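Local coordinates for protein metallo-carboxypeptidase (Pseudomonas aeruginosa, PDB 4A39) that is a zinc-dependent metallocarboxypeptidase of the M14 family, probably removing C-terminal residues from peptide or protein substrates in the cytosol, at residues A[151-156]-A[251-256]; A[174-179]-A[215-220]; A[181-186]-A[229-234]. One frame throughout, in Å; residues are numbered along the deposited sequence.

How the contacts relate
All three contacts belong to the zinc carboxypeptidase part of the chain and step inward from its rim to the metal. Contact 1 lies farthest out, the side chain of E253 being about 14 Å from the zinc ion; contact 2 brings the side chain of Q179 to about 6 Å from the zinc ion; contact 3 supplies E183, a zinc ligand, and R231, which grips the inhibitor. Neighbouring contact centres are about 13 to 14 Å apart. Contacts 1 and 3 meet where E253 OE1 probably accepts a hydrogen bond from N233 ND2 at 3.1 Å, and contacts 1 and 2 where E253 CB packs on M220 O. Q178 CG of contact 2 packs 3.3 Å from E183 O of contact 3.

Contact 1: A[151-156]-A[251-256]; sequences TSVQGR and SPEVWF
E253, in the first turn of helix 252-264, reaches past P252 to the turn at 151-156. Its CB packs against M220 O, just past the end of strand 212-217. CG lies anti to the carbonyl carbon (chi1 -61°), and a bend at the next bond (chi2 90°) swings the carboxylate toward the turn, with CD 4.2 Å from S152 CA. At the tip the two oxygens part company: OE2 rests 3.5 Å from S152 CB and 3.6 Å from V153 N, a close approach without a hydrogen bond, whereas OE1 probably accepts one from N233 ND2. Beside it the ring of P252 faces the turn. Its CB sits 3.4 Å from T151 O, its CG lies 3.7 Å from V153 N, and its CD meets CG2 of V153 at 3.7 Å, the valine and proline side chains crossing at a slant.

The turn is a type I beta turn from S152 to G155, closed by G155 N to S152 O. S152 OG accepts a hydrogen bond from R156 N at 2.8 Å and has a second polar partner in D223, which also receives Q154 N and forms a salt bridge with R156.

The contact thus joins the connection between strands 144-151 and 157-163 to the beginning of helix 252-264. Carbons of P252 and V153, the carbonyl oxygen of T151, S152 CB and one carboxylate oxygen of E253 meet by packing, with no hydrogen bond between the segments, while the polar bonds fix each side separately.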
loop_
_atom_site.group_PDB
_atom_site.type_symbol
_atom_site.label_atom_id
_atom_site.label_comp_id
_atom_site.label_asym_id
_atom_site.label_seq_id
_atom_site.Cartn_x
_atom_site.Cartn_y
_atom_site.Cartn_z
ATOM N N THR A 151 -19.076 3.934 -1.091
ATOM C CA THR A 151 -18.960 5.369 -0.872
ATOM C C THR A 151 -18.249 5.665 0.442
ATOM O O THR A 151 -18.660 5.201 1.506
ATOM C CB THR A 151 -20.351 6.025 -0.864
ATOM O OG1 THR A 151 -21.012 5.743 -2.104
ATOM C CG2 THR A 151 -20.237 7.529 -0.690
ATOM N N SER A 152 -17.173 6.441 0.357
ATOM C CA SER A 152 -16.395 6.798 1.536
ATOM C C SER A 152 -17.148 7.799 2.406
ATOM O O SER A 152 -18.172 8.348 2.002
ATOM C CB SER A 152 -15.060 7.410 1.117
ATOM O OG SER A 152 -15.265 8.697 0.556
ATOM N N VAL A 153 -16.630 8.037 3.603
ATOM C CA VAL A 153 -17.253 8.980 4.519
ATOM C C VAL A 153 -17.505 10.332 3.853
ATOM O O VAL A 153 -18.570 10.937 4.036
ATOM C CB VAL A 153 -16.373 9.186 5.768
ATOM C CG1 VAL A 153 -16.924 10.324 6.614
ATOM C CG2 VAL A 153 -16.318 7.900 6.576
ATOM N N GLN A 154 -16.540 10.795 3.064
ATOM C CA GLN A 154 -16.667 12.087 2.399
ATOM C C GLN A 154 -17.204 12.044 0.968
ATOM O O GLN A 154 -17.085 13.018 0.227
ATOM C CB GLN A 154 -15.328 12.824 2.437
ATOM C CG GLN A 154 -14.788 13.011 3.852
ATOM C CD GLN A 154 -13.591 13.932 3.893
ATOM O OE1 GLN A 154 -12.695 13.829 3.061
ATOM N NE2 GLN A 154 -13.568 14.840 4.869
ATOM N N GLY A 155 -17.784 10.914 0.575
ATOM C CA GLY A 155 -18.369 10.814 -0.753
ATOM C C GLY A 155 -17.472 10.529 -1.941
ATOM O O GLY A 155 -17.730 11.020 -3.039
ATOM N N ARG A 156 -16.418 9.749 -1.732
ATOM C CA ARG A 156 -15.524 9.383 -2.824
ATOM C C ARG A 156 -15.788 7.916 -3.169
ATOM O O ARG A 156 -16.181 7.130 -2.305
ATOM C CB ARG A 156 -14.064 9.595 -2.410
ATOM C CG ARG A 156 -13.707 11.062 -2.176
ATOM C CD ARG A 156 -12.208 11.264 -2.001
ATOM N NE ARG A 156 -11.857 12.682 -1.936
ATOM C CZ ARG A 156 -12.013 13.449 -0.860
ATOM N NH1 ARG A 156 -12.508 12.940 0.261
ATOM N NH2 ARG A 156 -11.683 14.734 -0.911
ATOM N N SER A 251 -17.111 3.305 9.207
ATOM C CA SER A 251 -16.170 2.607 8.330
ATOM C C SER A 251 -16.866 2.060 7.089
ATOM O O SER A 251 -16.753 0.874 6.773
ATOM C CB SER A 251 -15.484 1.471 9.096
ATOM O OG SER A 251 -16.412 0.702 9.850
ATOM N N PRO A 252 -17.571 2.933 6.350
ATOM C CA PRO A 252 -18.291 2.527 5.139
ATOM C C PRO A 252 -17.436 1.797 4.111
ATOM O O PRO A 252 -17.932 0.953 3.363
ATOM C CB PRO A 252 -18.846 3.850 4.608
ATOM C CG PRO A 252 -17.825 4.854 5.077
ATOM C CD PRO A 252 -17.563 4.402 6.485
ATOM N N GLU A 253 -16.151 2.133 4.075
ATOM C CA GLU A 253 -15.232 1.506 3.136
ATOM C C GLU A 253 -15.146 -0.000 3.392
ATOM O O GLU A 253 -15.163 -0.803 2.459
ATOM C CB GLU A 253 -13.845 2.141 3.266
ATOM C CG GLU A 253 -13.820 3.635 2.948
ATOM C CD GLU A 253 -14.058 4.535 4.158
ATOM O OE1 GLU A 253 -14.393 4.035 5.258
ATOM O OE2 GLU A 253 -13.907 5.765 4.002
ATOM N N VAL A 254 -15.057 -0.377 4.662
ATOM C CA VAL A 254 -14.967 -1.785 5.035
ATOM C C VAL A 254 -16.342 -2.452 4.988
ATOM O O VAL A 254 -16.467 -3.608 4.579
ATOM C CB VAL A 254 -14.345 -1.930 6.445
ATOM C CG1 VAL A 254 -14.487 -3.361 6.947
ATOM C CG2 VAL A 254 -12.868 -1.545 6.383
ATOM N N TRP A 255 -17.370 -1.718 5.399
ATOM C CA TRP A 255 -18.737 -2.235 5.385
ATOM C C TRP A 255 -19.106 -2.670 3.965
ATOM O O TRP A 255 -19.732 -3.716 3.757
ATOM C CB TRP A 255 -19.703 -1.151 5.880
ATOM C CG TRP A 255 -21.143 -1.561 5.862
ATOM C CD1 TRP A 255 -22.010 -1.474 4.810
ATOM C CD2 TRP A 255 -21.875 -2.150 6.939
ATOM N NE1 TRP A 255 -23.239 -1.976 5.167
ATOM C CE2 TRP A 255 -23.185 -2.398 6.470
ATOM C CE3 TRP A 255 -21.552 -2.495 8.258
ATOM C CZ2 TRP A 255 -24.172 -2.976 7.274
ATOM C CZ3 TRP A 255 -22.535 -3.070 9.059
ATOM C CH2 TRP A 255 -23.829 -3.305 8.563
ATOM N N PHE A 256 -18.703 -1.856 2.996
ATOM C CA PHE A 256 -18.954 -2.116 1.583
ATOM C C PHE A 256 -18.333 -3.433 1.134
ATOM O O PHE A 256 -19.015 -4.297 0.583
ATOM C CB PHE A 256 -18.382 -0.968 0.740
ATOM C CG PHE A 256 -18.246 -1.289 -0.726
ATOM C CD1 PHE A 256 -19.359 -1.620 -1.492
ATOM C CD2 PHE A 256 -16.999 -1.244 -1.344
ATOM C CE1 PHE A 256 -19.233 -1.901 -2.857
ATOM C CE2 PHE A 256 -16.863 -1.522 -2.701
ATOM C CZ PHE A 256 -17.983 -1.851 -3.459
#

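Contact 2: A[174-179]-A[215-220]; sequences WVIAQQ and YLVPNM
Four backbone hydrogen bonds tie V175 and A177 to Y215, V217 and M220. V175 N donates to Y215 O at 2.9 Å, and V175 O accepts from V217 N. A177 N then bonds V217 O with a more bent N-H (137°), and A177 O takes M220 N at 2.8 Å, extending the ladder past the end of strand 215-217. The strands run almost exactly parallel.

Polar ends are satisfied by other parts of the chain: W174 NE1 by G265 O, Y215 OH by R162, Q179 by N240, D271 and W243, Q178 by P181 O and E187, N219 by N221 and E187.

Of the packing, W174 and Y215 carry the most. They form an offset stack, the five-membered indole ring and the phenol ring lying 4.6 Å apart at their centroids with planes 14° from parallel. Y215 CB sits over the indole face, a CH-pi contact at 3.6 Å from the five-membered centroid. Next along this side, I176 CG2 meets V217 CG2 at 3.8 Å, and M220, bent at chi2 (-70°) and again at chi3, lays CG against I176 CB. V175 and L216 pair on the other side, toward helix 185-196.

Main-chain bonds therefore set the register of neighbouring parallel strands in the central sheet. The W174 face combines the aromatic pair with aliphatic carbons, the V175 face is aliphatic, and Q179, just after the strand, brings its side chain to about 6 Å from the zinc ion.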
loop_
_atom_site.group_PDB
_atom_site.type_symbol
_atom_site.label_atom_id
_atom_site.label_comp_id
_atom_site.label_asym_id
_atom_site.label_seq_id
_atom_site.Cartn_x
_atom_site.Cartn_y
_atom_site.Cartn_z
ATOM N N TRP A 174 -9.679 -12.410 -4.134
ATOM C CA TRP A 174 -9.765 -11.018 -3.716
ATOM C C TRP A 174 -8.452 -10.350 -3.340
ATOM O O TRP A 174 -7.629 -10.916 -2.610
ATOM C CB TRP A 174 -10.712 -10.889 -2.521
ATOM C CG TRP A 174 -12.143 -11.195 -2.818
ATOM C CD1 TRP A 174 -12.681 -12.409 -3.145
ATOM C CD2 TRP A 174 -13.231 -10.268 -2.784
ATOM N NE1 TRP A 174 -14.044 -12.293 -3.315
ATOM C CE2 TRP A 174 -14.407 -10.988 -3.098
ATOM C CE3 TRP A 174 -13.327 -8.893 -2.519
ATOM C CZ2 TRP A 174 -15.666 -10.381 -3.151
ATOM C CZ3 TRP A 174 -14.580 -8.288 -2.572
ATOM C CH2 TRP A 174 -15.734 -9.034 -2.886
ATOM N N VAL A 175 -8.285 -9.126 -3.827
ATOM C CA VAL A 175 -7.107 -8.325 -3.521
ATOM C C VAL A 175 -7.563 -6.889 -3.278
ATOM O O VAL A 175 -8.155 -6.271 -4.168
ATOM C CB VAL A 175 -6.105 -8.316 -4.689
ATOM C CG1 VAL A 175 -4.860 -7.536 -4.294
ATOM C CG2 VAL A 175 -5.742 -9.742 -5.066
ATOM N N ILE A 176 -7.319 -6.380 -2.071
ATOM C CA ILE A 176 -7.682 -5.003 -1.740
ATOM C C ILE A 176 -6.419 -4.265 -1.299
ATOM O O ILE A 176 -5.479 -4.875 -0.770
ATOM C CB ILE A 176 -8.765 -4.930 -0.629
ATOM C CG1 ILE A 176 -8.195 -5.381 0.713
ATOM C CG2 ILE A 176 -9.962 -5.799 -1.022
ATOM C CD1 ILE A 176 -9.173 -5.227 1.855
ATOM N N ALA A 177 -6.397 -2.954 -1.508
ATOM C CA ALA A 177 -5.201 -2.186 -1.183
ATOM C C ALA A 177 -5.390 -0.847 -0.490
ATOM O O ALA A 177 -6.436 -0.207 -0.587
ATOM C CB ALA A 177 -4.393 -1.968 -2.459
ATOM N N GLN A 178 -4.328 -0.445 0.198
ATOM C CA GLN A 178 -4.224 0.830 0.895
ATOM C C GLN A 178 -5.307 1.217 1.896
ATOM O O GLN A 178 -5.832 2.331 1.849
ATOM C CB GLN A 178 -4.033 1.956 -0.140
ATOM C CG GLN A 178 -2.920 2.953 0.228
ATOM C CD GLN A 178 -2.534 3.870 -0.925
ATOM O OE1 GLN A 178 -2.294 3.409 -2.036
ATOM N NE2 GLN A 178 -2.456 5.175 -0.658
ATOM N N GLN A 179 -5.646 0.302 2.800
ATOM C CA GLN A 179 -6.614 0.621 3.848
ATOM C C GLN A 179 -6.011 1.757 4.674
ATOM O O GLN A 179 -6.727 2.593 5.222
ATOM C CB GLN A 179 -6.860 -0.573 4.759
ATOM C CG GLN A 179 -7.751 -1.644 4.184
ATOM C CD GLN A 179 -8.151 -2.631 5.253
ATOM O OE1 GLN A 179 -9.035 -2.352 6.072
ATOM N NE2 GLN A 179 -7.483 -3.780 5.279
ATOM N N TYR A 215 -11.293 -10.224 -7.932
ATOM C CA TYR A 215 -12.106 -9.177 -7.315
ATOM C C TYR A 215 -11.070 -8.209 -6.749
ATOM O O TYR A 215 -10.362 -8.529 -5.789
ATOM C CB TYR A 215 -12.978 -9.767 -6.207
ATOM C CG TYR A 215 -14.120 -10.618 -6.731
ATOM C CD1 TYR A 215 -13.880 -11.872 -7.293
ATOM C CD2 TYR A 215 -15.435 -10.162 -6.680
ATOM C CE1 TYR A 215 -14.924 -12.652 -7.790
ATOM C CE2 TYR A 215 -16.490 -10.937 -7.174
ATOM C CZ TYR A 215 -16.225 -12.178 -7.724
ATOM O OH TYR A 215 -17.262 -12.957 -8.193
ATOM N N LEU A 216 -10.997 -7.025 -7.349
ATOM C CA LEU A 216 -9.989 -6.037 -6.979
ATOM C C LEU A 216 -10.506 -4.698 -6.479
ATOM O O LEU A 216 -11.417 -4.119 -7.063
ATOM C CB LEU A 216 -9.100 -5.764 -8.195
ATOM C CG LEU A 216 -8.625 -6.959 -9.026
ATOM C CD1 LEU A 216 -7.953 -6.454 -10.294
ATOM C CD2 LEU A 216 -7.677 -7.816 -8.208
ATOM N N VAL A 217 -9.898 -4.206 -5.403
ATOM C CA VAL A 217 -10.241 -2.896 -4.853
ATOM C C VAL A 217 -8.932 -2.111 -4.821
ATOM O O VAL A 217 -8.154 -2.236 -3.881
ATOM C CB VAL A 217 -10.797 -2.981 -3.415
ATOM C CG1 VAL A 217 -11.037 -1.574 -2.878
ATOM C CG2 VAL A 217 -12.105 -3.772 -3.397
ATOM N N PRO A 218 -8.669 -1.300 -5.862
ATOM C CA PRO A 218 -7.453 -0.484 -5.982
ATOM C C PRO A 218 -7.133 0.436 -4.805
ATOM O O PRO A 218 -5.958 0.642 -4.485
ATOM C CB PRO A 218 -7.688 0.293 -7.272
ATOM C CG PRO A 218 -8.473 -0.681 -8.093
ATOM C CD PRO A 218 -9.476 -1.203 -7.091
ATOM N N ASN A 219 -8.157 1.013 -4.182
ATOM C CA ASN A 219 -7.916 1.885 -3.033
ATOM C C ASN A 219 -9.067 1.882 -2.034
ATOM O O ASN A 219 -10.187 2.311 -2.331
ATOM C CB ASN A 219 -7.612 3.316 -3.482
ATOM C CG ASN A 219 -7.048 4.160 -2.355
ATOM O OD1 ASN A 219 -7.766 4.538 -1.429
ATOM N ND2 ASN A 219 -5.748 4.441 -2.415
ATOM N N MET A 220 -8.761 1.397 -0.835
ATOM C CA MET A 220 -9.722 1.270 0.255
ATOM C C MET A 220 -9.942 2.511 1.106
ATOM O O MET A 220 -10.815 2.500 1.971
ATOM C CB MET A 220 -9.283 0.150 1.202
ATOM C CG MET A 220 -9.483 -1.268 0.696
ATOM S SD MET A 220 -11.222 -1.720 0.634
ATOM C CE MET A 220 -11.628 -1.688 2.385
#

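Contact 3: A[181-186]-A[229-234]; sequences PGEHMA and NLRTNA. With ZN (zinc ion), chain C; GEM ((2-guanidinoethylmercapto)succinic acid), chain D.
P181 lays its ring over the backbone of 229-232, with CD 3.3 Å from L230 O and CG 3.5 Å from N229 CB, the proline and asparagine side chains slanting across each other. The following residue adds the direct hydrogen bond of the contact: G182 N donates to L230 O at 2.9 Å and 163°. The CA atoms of G182 and L230 are 4.0 Å apart. Farther along, a water bonded to H184 NE2 donates to N229 O and bridges the two segments.

At the other end the contact opens onto the active site. E183, the centre of an inverse gamma turn, holds the zinc ion with both carboxylate oxygens, OE1 at 2.2 Å and OE2 at 2.4 Å. H180 and H273 complete the HxxE...H zinc site of M14 carboxypeptidases, and O13 of the bound (2-guanidinoethylmercapto)succinic acid also binds the metal. R231 starts with CG anti to the backbone N (chi1 -167°) and bends at chi2, which carries its guanidinium to the inhibitor. There R231 NH2 makes a nearly straight bond to O15 (2.7 Å, 174°), with O15 at the guanidinium edge. R231 NH1 donates to inhibitor O13 at 3.0 Å. A second water accepts from R231 NH1 and donates to E183 OE2, linking the two opposite charges without direct contact. D238 forms a salt bridge with R231 NE and G274 N bonds E183 OE1, further partners that help fix both groups. Zinc and R231 NH1 would probably draw electron density onto O13, stabilising its negative charge, while NH2 holds the second carboxylate.

In the fold, 181-186 follows strand 171-177 and leads into helix 185-196, while 229-234 belongs to the long loop between helices 222-226 and 252-264, where D43 receives the backbone N-H groups of L230, R231 and T232.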
loop_
_atom_site.group_PDB
_atom_site.type_symbol
_atom_site.label_atom_id
_atom_site.label_comp_id
_atom_site.label_asym_id
_atom_site.label_seq_id
_atom_site.Cartn_x
_atom_site.Cartn_y
_atom_site.Cartn_z
ATOM N N PRO A 181 -4.033 4.962 4.335
ATOM C CA PRO A 181 -3.710 5.970 3.321
ATOM C C PRO A 181 -2.256 6.300 3.024
ATOM O O PRO A 181 -1.915 6.593 1.877
ATOM C CB PRO A 181 -4.506 7.189 3.785
ATOM C CG PRO A 181 -4.486 7.049 5.271
ATOM C CD PRO A 181 -4.796 5.571 5.441
ATOM N N GLY A 182 -1.401 6.252 4.039
ATOM C CA GLY A 182 -0.003 6.579 3.816
ATOM C C GLY A 182 0.823 5.501 3.138
ATOM O O GLY A 182 1.965 5.748 2.740
ATOM N N GLU A 183 0.256 4.309 2.985
ATOM C CA GLU A 183 0.989 3.196 2.382
ATOM C C GLU A 183 0.787 3.142 0.874
ATOM O O GLU A 183 0.264 2.173 0.324
ATOM C CB GLU A 183 0.561 1.893 3.075
ATOM C CG GLU A 183 1.059 1.833 4.524
ATOM C CD GLU A 183 0.308 0.845 5.399
ATOM O OE1 GLU A 183 -0.216 -0.157 4.867
ATOM O OE2 GLU A 183 0.260 1.071 6.632
ATOM N N HIS A 184 1.252 4.200 0.215
ATOM C CA HIS A 184 1.113 4.370 -1.227
ATOM C C HIS A 184 1.667 3.264 -2.111
ATOM O O HIS A 184 1.245 3.120 -3.259
ATOM C CB HIS A 184 1.699 5.729 -1.623
ATOM C CG HIS A 184 0.854 6.886 -1.187
ATOM N ND1 HIS A 184 0.024 7.567 -2.051
ATOM C CD2 HIS A 184 0.653 7.431 0.037
ATOM C CE1 HIS A 184 -0.651 8.483 -1.378
ATOM N NE2 HIS A 184 -0.289 8.422 -0.109
ATOM N N MET A 185 2.611 2.488 -1.593
ATOM C CA MET A 185 3.155 1.379 -2.365
ATOM C C MET A 185 2.028 0.401 -2.689
ATOM O O MET A 185 2.086 -0.317 -3.686
ATOM C CB MET A 185 4.250 0.653 -1.570
ATOM C CG MET A 185 3.833 0.214 -0.162
ATOM S SD MET A 185 3.970 1.516 1.087
ATOM C CE MET A 185 5.758 1.508 1.375
ATOM N N ALA A 186 0.995 0.385 -1.852
ATOM C CA ALA A 186 -0.129 -0.527 -2.039
ATOM C C ALA A 186 -0.877 -0.349 -3.363
ATOM O O ALA A 186 -1.088 -1.321 -4.092
ATOM C CB ALA A 186 -1.094 -0.417 -0.867
ATOM N N ASN A 229 -3.243 11.643 4.869
ATOM C CA ASN A 229 -3.290 10.937 6.148
ATOM C C ASN A 229 -2.320 9.764 6.084
ATOM O O ASN A 229 -1.873 9.377 5.003
ATOM C CB ASN A 229 -4.680 10.339 6.400
ATOM C CG ASN A 229 -5.621 11.269 7.143
ATOM O OD1 ASN A 229 -6.733 10.863 7.503
ATOM N ND2 ASN A 229 -5.197 12.503 7.380
ATOM N N LEU A 230 -2.032 9.178 7.241
ATOM C CA LEU A 230 -1.151 8.020 7.315
ATOM C C LEU A 230 -1.930 6.749 7.620
ATOM O O LEU A 230 -1.849 5.753 6.896
ATOM C CB LEU A 230 -0.114 8.185 8.438
ATOM C CG LEU A 230 0.495 6.851 8.907
ATOM C CD1 LEU A 230 1.469 6.330 7.850
ATOM C CD2 LEU A 230 1.202 7.025 10.241
ATOM N N ARG A 231 -2.721 6.827 8.685
ATOM C CA ARG A 231 -3.420 5.672 9.224
ATOM C C ARG A 231 -4.935 5.530 9.160
ATOM O O ARG A 231 -5.447 4.428 8.936
ATOM C CB ARG A 231 -3.003 5.563 10.691
ATOM C CG ARG A 231 -3.347 4.270 11.378
ATOM C CD ARG A 231 -2.355 3.208 10.996
ATOM N NE ARG A 231 -2.719 1.929 11.584
ATOM C CZ ARG A 231 -2.113 0.780 11.313
ATOM N NH1 ARG A 231 -1.096 0.744 10.456
ATOM N NH2 ARG A 231 -2.542 -0.336 11.883
ATOM N N THR A 232 -5.650 6.628 9.367
ATOM C CA THR A 232 -7.106 6.565 9.437
ATOM C C THR A 232 -7.926 7.151 8.297
ATOM O O THR A 232 -7.413 7.897 7.465
ATOM C CB THR A 232 -7.580 7.220 10.750
ATOM O OG1 THR A 232 -7.125 8.581 10.804
ATOM C CG2 THR A 232 -7.022 6.463 11.950
ATOM N N ASN A 233 -9.208 6.788 8.260
ATOM C CA ASN A 233 -10.102 7.325 7.246
ATOM C C ASN A 233 -10.568 8.680 7.772
ATOM O O ASN A 233 -10.093 9.126 8.821
ATOM C CB ASN A 233 -11.281 6.366 6.953
ATOM C CG ASN A 233 -12.341 6.323 8.057
ATOM O OD1 ASN A 233 -12.152 6.824 9.160
ATOM N ND2 ASN A 233 -13.472 5.686 7.746
ATOM N N ALA A 234 -11.471 9.336 7.053
ATOM C CA ALA A 234 -11.932 10.664 7.451
ATOM C C ALA A 234 -12.519 10.756 8.851
ATOM O O ALA A 234 -12.336 11.769 9.525
ATOM C CB ALA A 234 -12.941 11.199 6.429
HETATM ZN ZN ZN C . -1.095 -0.914 6.751
HETATM C C8 GEM D . -0.773 -4.346 9.934
HETATM S S7 GEM D . -1.515 -5.184 8.486
HETATM C C6 GEM D . -1.352 -6.934 8.993
HETATM C C5 GEM D . -0.161 -7.225 9.911
HETATM N N3 GEM D . -0.394 -6.664 11.249
HETATM C C1 GEM D . -0.519 -7.483 12.291
HETATM N N4 GEM D . -0.443 -8.799 12.105
HETATM N N2 GEM D . -0.727 -7.000 13.512
HETATM C C9 GEM D . -1.760 -3.377 10.589
HETATM O O14 GEM D . -2.932 -3.355 10.150
HETATM O O15 GEM D . -1.318 -2.675 11.522
HETATM C C10 GEM D . 0.518 -3.622 9.545
HETATM C C11 GEM D . 0.267 -2.525 8.506
HETATM O O12 GEM D . 0.971 -2.539 7.472
HETATM O O13 GEM D . -0.614 -1.683 8.778
HETATM O O HOH W 1 0.717 2.759 8.960
HETATM O O HOH W 2 -1.327 9.931 2.228
#